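Local coordinates for protein involved in catabolism of external DNA (Legionella pneumophila subsp. pneumophila, PDB 2OO3) that probably methylates a single adenine of 23S ribosomal RNA at N6, using S-adenosyl-L-methionine as the methyl donor, at residues His20-Arg25 / Leu79-Tyr83; Leu26-Leu30 / Lys159-Ile163. All coordinates share one frame; numbering follows the deposited sequence.

Interaction 1: residues His20-Arg25 / Leu79-Tyr83; sequences HITLTR and LFLEY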
ATOM      1  N   HIS A  20       2.154  -3.878   0.665  1.00  6.42           N
ATOM      2  CA  HIS A  20       1.185  -4.808   0.084  1.00  6.61           C
ATOM      3  C   HIS A  20       0.544  -5.737   1.114  1.00  6.94           C
ATOM      4  O   HIS A  20      -0.622  -6.050   0.999  1.00  7.37           O
ATOM      5  CB  HIS A  20       1.805  -5.588  -1.070  1.00  6.31           C
ATOM      6  CG  HIS A  20       2.084  -4.735  -2.280  1.00  7.44           C
ATOM      7  ND1 HIS A  20       3.107  -5.009  -3.162  1.00  6.14           N
ATOM      8  CD2 HIS A  20       1.455  -3.630  -2.764  1.00  5.96           C
ATOM      9  CE1 HIS A  20       3.097  -4.119  -4.141  1.00  6.09           C
ATOM     10  NE2 HIS A  20       2.112  -3.266  -3.919  1.00  7.21           N
ATOM     11  N   ILE A  21       1.292  -6.147   2.137  1.00  6.15           N
ATOM     12  CA  ILE A  21       0.681  -6.930   3.200  1.00  5.82           C
ATOM     13  C   ILE A  21      -0.346  -6.064   3.906  1.00  6.33           C
ATOM     14  O   ILE A  21      -1.457  -6.548   4.208  1.00  6.09           O
ATOM     15  CB  ILE A  21       1.727  -7.443   4.233  1.00  5.76           C
ATOM     16  CG1 ILE A  21       2.713  -8.369   3.513  1.00  5.93           C
ATOM     17  CG2 ILE A  21       1.015  -8.156   5.408  1.00  7.33           C
ATOM     18  CD1 ILE A  21       3.944  -8.771   4.369  1.00  5.11           C
ATOM     19  N   THR A  22       0.031  -4.798   4.174  1.00  4.87           N
ATOM     20  CA  THR A  22      -0.901  -3.808   4.756  1.00  5.03           C
ATOM     21  C   THR A  22      -2.178  -3.717   3.929  1.00  5.35           C
ATOM     22  O   THR A  22      -3.274  -3.831   4.467  1.00  4.54           O
ATOM     23  CB  THR A  22      -0.249  -2.435   4.903  1.00  5.92           C
ATOM     24  OG1 THR A  22       0.846  -2.555   5.840  1.00  5.98           O
ATOM     25  CG2 THR A  22      -1.246  -1.415   5.456  1.00  9.26           C
ATOM     26  N   LEU A  23      -2.036  -3.512   2.625  1.00  4.57           N
ATOM     27  CA  LEU A  23      -3.192  -3.521   1.719  1.00  5.13           C
ATOM     28  C   LEU A  23      -4.038  -4.798   1.887  1.00  4.80           C
ATOM     29  O   LEU A  23      -5.251  -4.718   2.031  1.00  5.77           O
ATOM     30  CB  LEU A  23      -2.706  -3.385   0.262  1.00  4.56           C
ATOM     31  CG  LEU A  23      -3.778  -3.458  -0.832  1.00  6.81           C
ATOM     32  CD1 LEU A  23      -4.902  -2.410  -0.654  1.00  6.68           C
ATOM     33  CD2 LEU A  23      -3.113  -3.308  -2.233  1.00  4.93           C
ATOM     34  N   THR A  24      -3.406  -5.976   1.885  1.00  5.44           N
ATOM     35  CA  THR A  24      -4.175  -7.222   1.994  1.00  6.40           C
ATOM     36  C   THR A  24      -4.996  -7.296   3.282  1.00  6.16           C
ATOM     37  O   THR A  24      -6.118  -7.820   3.266  1.00  6.01           O
ATOM     38  CB  THR A  24      -3.340  -8.521   1.791  1.00  7.07           C
ATOM     39  OG1 THR A  24      -2.494  -8.768   2.924  1.00  8.65           O
ATOM     40  CG2 THR A  24      -2.501  -8.478   0.479  1.00  5.20           C
ATOM     41  N   ARG A  25      -4.460  -6.749   4.379  1.00  6.17           N
ATOM     42  CA  ARG A  25      -5.146  -6.826   5.687  1.00  5.78           C
ATOM     43  C   ARG A  25      -6.323  -5.858   5.659  1.00  6.48           C
ATOM     44  O   ARG A  25      -7.421  -6.172   6.160  1.00  5.98           O
ATOM     45  CB  ARG A  25      -4.176  -6.490   6.836  1.00  6.00           C
ATOM     46  CG  ARG A  25      -2.968  -7.450   6.904  1.00  9.85           C
ATOM     47  CD  ARG A  25      -3.191  -8.689   7.788  1.00 15.97           C
ATOM     48  NE  ARG A  25      -4.552  -9.221   7.886  1.00 14.92           N
ATOM     49  CZ  ARG A  25      -4.995 -10.326   7.281  1.00 15.42           C
ATOM     50  NH1 ARG A  25      -4.237 -11.029   6.467  1.00 18.01           N
ATOM     51  NH2 ARG A  25      -6.228 -10.715   7.468  1.00 16.53           N
ATOM     52  N   LEU A  79      -1.330 -14.425   9.180  1.00  9.81           N
ATOM     53  CA  LEU A  79      -1.598 -13.056   8.670  1.00  9.14           C
ATOM     54  C   LEU A  79      -1.031 -12.777   7.260  1.00  8.14           C
ATOM     55  O   LEU A  79      -1.467 -11.827   6.588  1.00  8.10           O
ATOM     56  CB  LEU A  79      -1.073 -11.977   9.653  1.00  8.97           C
ATOM     57  CG  LEU A  79      -1.898 -11.845  10.948  1.00 10.40           C
ATOM     58  CD1 LEU A  79      -1.275 -10.801  11.869  1.00 12.80           C
ATOM     59  CD2 LEU A  79      -3.309 -11.443  10.631  1.00  8.56           C
ATOM     60  N   PHE A  80      -0.073 -13.596   6.846  1.00  6.84           N
ATOM     61  CA  PHE A  80       0.578 -13.519   5.530  1.00  7.23           C
ATOM     62  C   PHE A  80      -0.120 -14.292   4.424  1.00  7.87           C
ATOM     63  O   PHE A  80       0.259 -14.184   3.241  1.00  7.98           O
ATOM     64  CB  PHE A  80       2.017 -14.011   5.631  1.00  7.29           C
ATOM     65  CG  PHE A  80       2.975 -13.024   6.322  1.00  8.14           C
ATOM     66  CD1 PHE A  80       3.904 -12.281   5.572  1.00 10.78           C
ATOM     67  CD2 PHE A  80       2.966 -12.868   7.721  1.00 10.03           C
ATOM     68  CE1 PHE A  80       4.810 -11.410   6.209  1.00  9.04           C
ATOM     69  CE2 PHE A  80       3.856 -11.980   8.378  1.00  7.28           C
ATOM     70  CZ  PHE A  80       4.777 -11.241   7.624  1.00  6.49           C
ATOM     71  N   LEU A  81      -1.151 -15.063   4.789  1.00  7.23           N
ATOM     72  CA  LEU A  81      -1.790 -15.957   3.823  1.00  7.62           C
ATOM     73  C   LEU A  81      -2.282 -15.277   2.569  1.00  6.94           C
ATOM     74  O   LEU A  81      -2.023 -15.768   1.491  1.00  7.65           O
ATOM     75  CB  LEU A  81      -2.948 -16.768   4.458  1.00  7.58           C
ATOM     76  CG  LEU A  81      -2.504 -17.838   5.457  1.00  8.24           C
ATOM     77  CD1 LEU A  81      -3.768 -18.356   6.219  1.00 11.05           C
ATOM     78  CD2 LEU A  81      -1.802 -18.950   4.726  1.00 11.91           C
ATOM     79  N   GLU A  82      -3.014 -14.184   2.703  1.00  6.13           N
ATOM     80  CA  GLU A  82      -3.658 -13.578   1.505  1.00  6.78           C
ATOM     81  C   GLU A  82      -2.574 -13.031   0.588  1.00  6.28           C
ATOM     82  O   GLU A  82      -2.618 -13.199  -0.631  1.00  5.66           O
ATOM     83  CB  GLU A  82      -4.623 -12.463   1.909  1.00  6.04           C
ATOM     84  CG  GLU A  82      -5.924 -12.968   2.602  1.00 10.50           C
ATOM     85  CD  GLU A  82      -5.810 -13.095   4.157  1.00 15.99           C
ATOM     86  OE1 GLU A  82      -4.697 -13.222   4.732  1.00 13.77           O
ATOM     87  OE2 GLU A  82      -6.875 -13.066   4.813  1.00 21.47           O
ATOM     88  N   TYR A  83      -1.569 -12.413   1.199  1.00  5.41           N
ATOM     89  CA  TYR A  83      -0.438 -11.859   0.453  1.00  6.08           C
ATOM     90  C   TYR A  83       0.285 -12.936  -0.344  1.00  6.29           C
ATOM     91  O   TYR A  83       0.488 -12.801  -1.546  1.00  7.11           O
ATOM     92  CB  TYR A  83       0.543 -11.192   1.442  1.00  5.50           C
ATOM     93  CG  TYR A  83       1.799 -10.575   0.822  1.00  5.82           C
ATOM     94  CD1 TYR A  83       1.708  -9.476  -0.060  1.00  7.58           C
ATOM     95  CD2 TYR A  83       3.055 -11.048   1.154  1.00  5.76           C
ATOM     96  CE1 TYR A  83       2.847  -8.895  -0.617  1.00  5.97           C
ATOM     97  CE2 TYR A  83       4.209 -10.477   0.598  1.00  6.89           C
ATOM     98  CZ  TYR A  83       4.101  -9.386  -0.264  1.00  7.09           C
ATOM     99  OH  TYR A  83       5.245  -8.813  -0.807  1.00  4.79           O
TER
HETATM  100  O   HOH W   1      -1.721 -11.223   3.858  1.00  8.11           O

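Interaction 2: residues Leu26-Leu30 / Lys159-Ile163; sequences LLAYL and KRGLI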
ATOM      1  N   LEU A  26      -6.129  -4.704   5.006  1.00  5.27           N
ATOM      2  CA  LEU A  26      -7.210  -3.717   4.892  1.00  5.65           C
ATOM      3  C   LEU A  26      -8.352  -4.274   4.047  1.00  6.91           C
ATOM      4  O   LEU A  26      -9.511  -4.131   4.418  1.00  6.82           O
ATOM      5  CB  LEU A  26      -6.695  -2.381   4.313  1.00  5.45           C
ATOM      6  CG  LEU A  26      -5.678  -1.663   5.239  1.00  4.48           C
ATOM      7  CD1 LEU A  26      -5.148  -0.454   4.511  1.00  6.69           C
ATOM      8  CD2 LEU A  26      -6.354  -1.245   6.596  1.00  4.32           C
ATOM      9  N   LEU A  27      -8.010  -4.931   2.940  1.00  7.15           N
ATOM     10  CA  LEU A  27      -8.999  -5.536   2.031  1.00  8.28           C
ATOM     11  C   LEU A  27      -9.762  -6.676   2.703  1.00  8.41           C
ATOM     12  O   LEU A  27     -10.987  -6.741   2.610  1.00  8.16           O
ATOM     13  CB  LEU A  27      -8.332  -6.032   0.750  1.00  7.77           C
ATOM     14  CG  LEU A  27      -7.811  -4.905  -0.185  1.00  9.10           C
ATOM     15  CD1 LEU A  27      -6.957  -5.554  -1.248  1.00  9.81           C
ATOM     16  CD2 LEU A  27      -8.913  -4.098  -0.823  1.00  9.81           C
ATOM     17  N   ALA A  28      -9.025  -7.527   3.422  1.00  8.47           N
ATOM     18  CA  ALA A  28      -9.599  -8.620   4.200  1.00  9.15           C
ATOM     19  C   ALA A  28     -10.602  -8.113   5.223  1.00 10.16           C
ATOM     20  O   ALA A  28     -11.631  -8.767   5.442  1.00  9.94           O
ATOM     21  CB  ALA A  28      -8.512  -9.441   4.892  1.00  9.07           C
ATOM     22  N   TYR A  29     -10.333  -6.956   5.839  1.00  9.54           N
ATOM     23  CA  TYR A  29     -11.270  -6.437   6.850  1.00 10.87           C
ATOM     24  C   TYR A  29     -12.514  -5.881   6.214  1.00 10.32           C
ATOM     25  O   TYR A  29     -13.650  -6.190   6.635  1.00 10.05           O
ATOM     26  CB  TYR A  29     -10.655  -5.306   7.656  1.00 12.06           C
ATOM     27  CG  TYR A  29     -11.629  -4.715   8.670  1.00 14.68           C
ATOM     28  CD1 TYR A  29     -11.878  -5.370   9.880  1.00 15.16           C
ATOM     29  CD2 TYR A  29     -12.295  -3.493   8.425  1.00 13.07           C
ATOM     30  CE1 TYR A  29     -12.749  -4.826  10.835  1.00 16.13           C
ATOM     31  CE2 TYR A  29     -13.170  -2.937   9.368  1.00 12.70           C
ATOM     32  CZ  TYR A  29     -13.375  -3.605  10.580  1.00 16.48           C
ATOM     33  OH  TYR A  29     -14.238  -3.080  11.545  1.00 19.39           O
ATOM     34  N   LEU A  30     -12.306  -5.032   5.207  1.00  9.25           N
ATOM     35  CA  LEU A  30     -13.426  -4.276   4.644  1.00  8.87           C
ATOM     36  C   LEU A  30     -14.417  -5.142   3.909  1.00  9.44           C
ATOM     37  O   LEU A  30     -15.615  -4.827   3.877  1.00  8.93           O
ATOM     38  CB  LEU A  30     -12.929  -3.147   3.745  1.00  8.65           C
ATOM     39  CG  LEU A  30     -12.323  -1.935   4.461  1.00  9.10           C
ATOM     40  CD1 LEU A  30     -11.824  -0.959   3.406  1.00 11.59           C
ATOM     41  CD2 LEU A  30     -13.336  -1.278   5.330  1.00  9.76           C
ATOM     42  N   LYS A 159     -20.675   4.980  -0.705  1.00 11.42           N
ATOM     43  CA  LYS A 159     -20.551   5.523   0.655  1.00 12.79           C
ATOM     44  C   LYS A 159     -19.564   4.793   1.553  1.00 11.58           C
ATOM     45  O   LYS A 159     -19.538   5.029   2.756  1.00 11.63           O
ATOM     46  CB  LYS A 159     -21.926   5.597   1.351  1.00 13.85           C
ATOM     47  CG  LYS A 159     -22.574   6.946   1.225  1.00 20.14           C
ATOM     48  CD  LYS A 159     -23.359   7.062  -0.020  1.00 28.25           C
ATOM     49  CE  LYS A 159     -24.494   8.079   0.164  1.00 32.12           C
ATOM     50  NZ  LYS A 159     -25.790   7.403  -0.181  1.00 35.70           N
ATOM     51  N   ARG A 160     -18.779   3.898   0.958  1.00 10.22           N
ATOM     52  CA  ARG A 160     -17.795   3.081   1.655  1.00 10.09           C
ATOM     53  C   ARG A 160     -16.615   3.104   0.716  1.00  9.10           C
ATOM     54  O   ARG A 160     -16.773   2.788  -0.469  1.00  9.16           O
ATOM     55  CB  ARG A 160     -18.248   1.624   1.705  1.00 10.12           C
ATOM     56  CG  ARG A 160     -19.385   1.290   2.614  1.00 13.45           C
ATOM     57  CD  ARG A 160     -19.422  -0.233   2.812  1.00 15.57           C
ATOM     58  NE  ARG A 160     -18.302  -0.701   3.632  1.00 15.76           N
ATOM     59  CZ  ARG A 160     -17.635  -1.847   3.457  1.00 15.23           C
ATOM     60  NH1 ARG A 160     -17.934  -2.680   2.450  1.00 16.74           N
ATOM     61  NH2 ARG A 160     -16.656  -2.168   4.301  1.00 10.31           N
ATOM     62  N   GLY A 161     -15.431   3.426   1.228  1.00  9.00           N
ATOM     63  CA  GLY A 161     -14.253   3.540   0.353  1.00  6.91           C
ATOM     64  C   GLY A 161     -12.949   3.177   1.025  1.00  7.01           C
ATOM     65  O   GLY A 161     -12.738   3.488   2.206  1.00  6.92           O
ATOM     66  N   LEU A 162     -12.081   2.506   0.257  1.00  7.20           N
ATOM     67  CA  LEU A 162     -10.659   2.373   0.587  1.00  7.22           C
ATOM     68  C   LEU A 162      -9.838   3.169  -0.452  1.00  7.68           C
ATOM     69  O   LEU A 162      -9.925   2.939  -1.671  1.00  6.72           O
ATOM     70  CB  LEU A 162     -10.267   0.901   0.615  1.00  7.23           C
ATOM     71  CG  LEU A 162      -8.756   0.626   0.696  1.00  9.51           C
ATOM     72  CD1 LEU A 162      -8.130   1.342   1.905  1.00  6.62           C
ATOM     73  CD2 LEU A 162      -8.509  -0.891   0.713  1.00 10.29           C
ATOM     74  N   ILE A 163      -9.083   4.154   0.028  1.00  7.39           N
ATOM     75  CA  ILE A 163      -8.304   5.015  -0.850  1.00  7.27           C
ATOM     76  C   ILE A 163      -6.839   4.684  -0.547  1.00  6.67           C
ATOM     77  O   ILE A 163      -6.361   4.910   0.559  1.00  6.22           O
ATOM     78  CB  ILE A 163      -8.635   6.513  -0.618  1.00  7.58           C
ATOM     79  CG1 ILE A 163     -10.144   6.810  -0.872  1.00  9.08           C
ATOM     80  CG2 ILE A 163      -7.861   7.369  -1.591  1.00  8.67           C
ATOM     81  CD1 ILE A 163     -11.017   6.824   0.419  1.00 11.32           C
TER

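Interaction 1: residues His20-Arg25 / Leu79-Tyr83
Arg25, Tyr83 and Ile21 carry this contact between helix 14-30 and the start of helix 81-90. Arg25 is long enough to bridge the gap: bends at chi2 and chi3 bring its guanidinium to Glu82, where NH1 forms a salt bridge of 2.8 Å to OE1. Glu82 OE1 lies in the guanidinium plane, yet the arginine meets it from above the carboxylate, the two planes being 62° apart. The same NH1 makes a weak hydrogen bond to Leu79 O, and Leu79 CD2 lies over one guanidinium face, toward its rim, 3.7 Å from NE. Glu252 of helix 249-263 pairs with NE. Beside this, Ile21 lays CG1 over the Tyr83 ring in a CH-pi contact, 3.6 Å from the centroid, while its CD1 reaches Phe80 CE1 at 3.3 Å. Tyr83 projects its ring towards the helix because CG is anti to the backbone N (chi1 179°); its OH bonds to Tyr99 OH, which also hydrogen-bonds to ND1 of His20, a residue predicted to bind S-adenosyl-L-methionine. A water donates to Thr24 OG1 and Leu79 O and accepts from Tyr83 N. Charge pairing and apolar packing thus join the helices, and the shared Tyr99 probably helps position His20.

Interaction 2: residues Leu26-Leu30 / Lys159-Ile163
Helix 26-30 runs nearly antiparallel to strand 161-163, their axes 10.4 Å apart at closest approach and 173° between their directions, with Leu27 and Leu162 the nearest pair of CA atoms. Leu162 is the central side chain: its CB points at the helix, and with CG anti to the backbone N (chi1 169°) the branched end reaches the first turn of the segment. There CD2 meets Leu27 CD2 at 3.6 Å, the two side chains crossing at about a right angle, and touches Leu26 CB more loosely at 4.3 Å. One turn further on, Leu30 brings CD1 to within 3.7 Å of Leu162 CB. Leucine suits these places, since the forked ends of Leu27 and Leu30 meet Leu162 without any polar group to satisfy; Leu26 packs on Cys195 of strand 193-200. Arg160, just before the strand, adds a polar link at the end of the helix. Its NH2 gives Leu30 O a fairly straight hydrogen bond of 2.9 Å, N-H...O angle 166°, with the oxygen near the guanidinium plane; NH1 adds a weak one and also bonds to Lys35 O. A positive group here would probably complement the negative end of the helix dipole. The strand lies between parallel neighbours 38-41 and 193-200, whose Tyr39 and Leu193 pack on Leu162, while Leu27 also packs on Gln109 of helix 102-109.

How the interactions relate
Helix 14-30, near the N terminus, supplies the first segment of both interactions: 20-25 and then, directly after it, 26-30. The chain next forms strand 38-41 and returns at 79-83, closing the loop of interaction 1 at the start of helix 81-90. It then passes through strands 115-119 and 139-142 before strand 161-165 closes the longer loop of interaction 2. The two loops cross rather than nest. One helix is thereby tied to helix 81-90 along its middle and to the central sheet of the Rossmann-like methyltransferase fold at its C-terminal end. The contacts also touch, through Glu82 with Ala28 and Leu23 with Leu162.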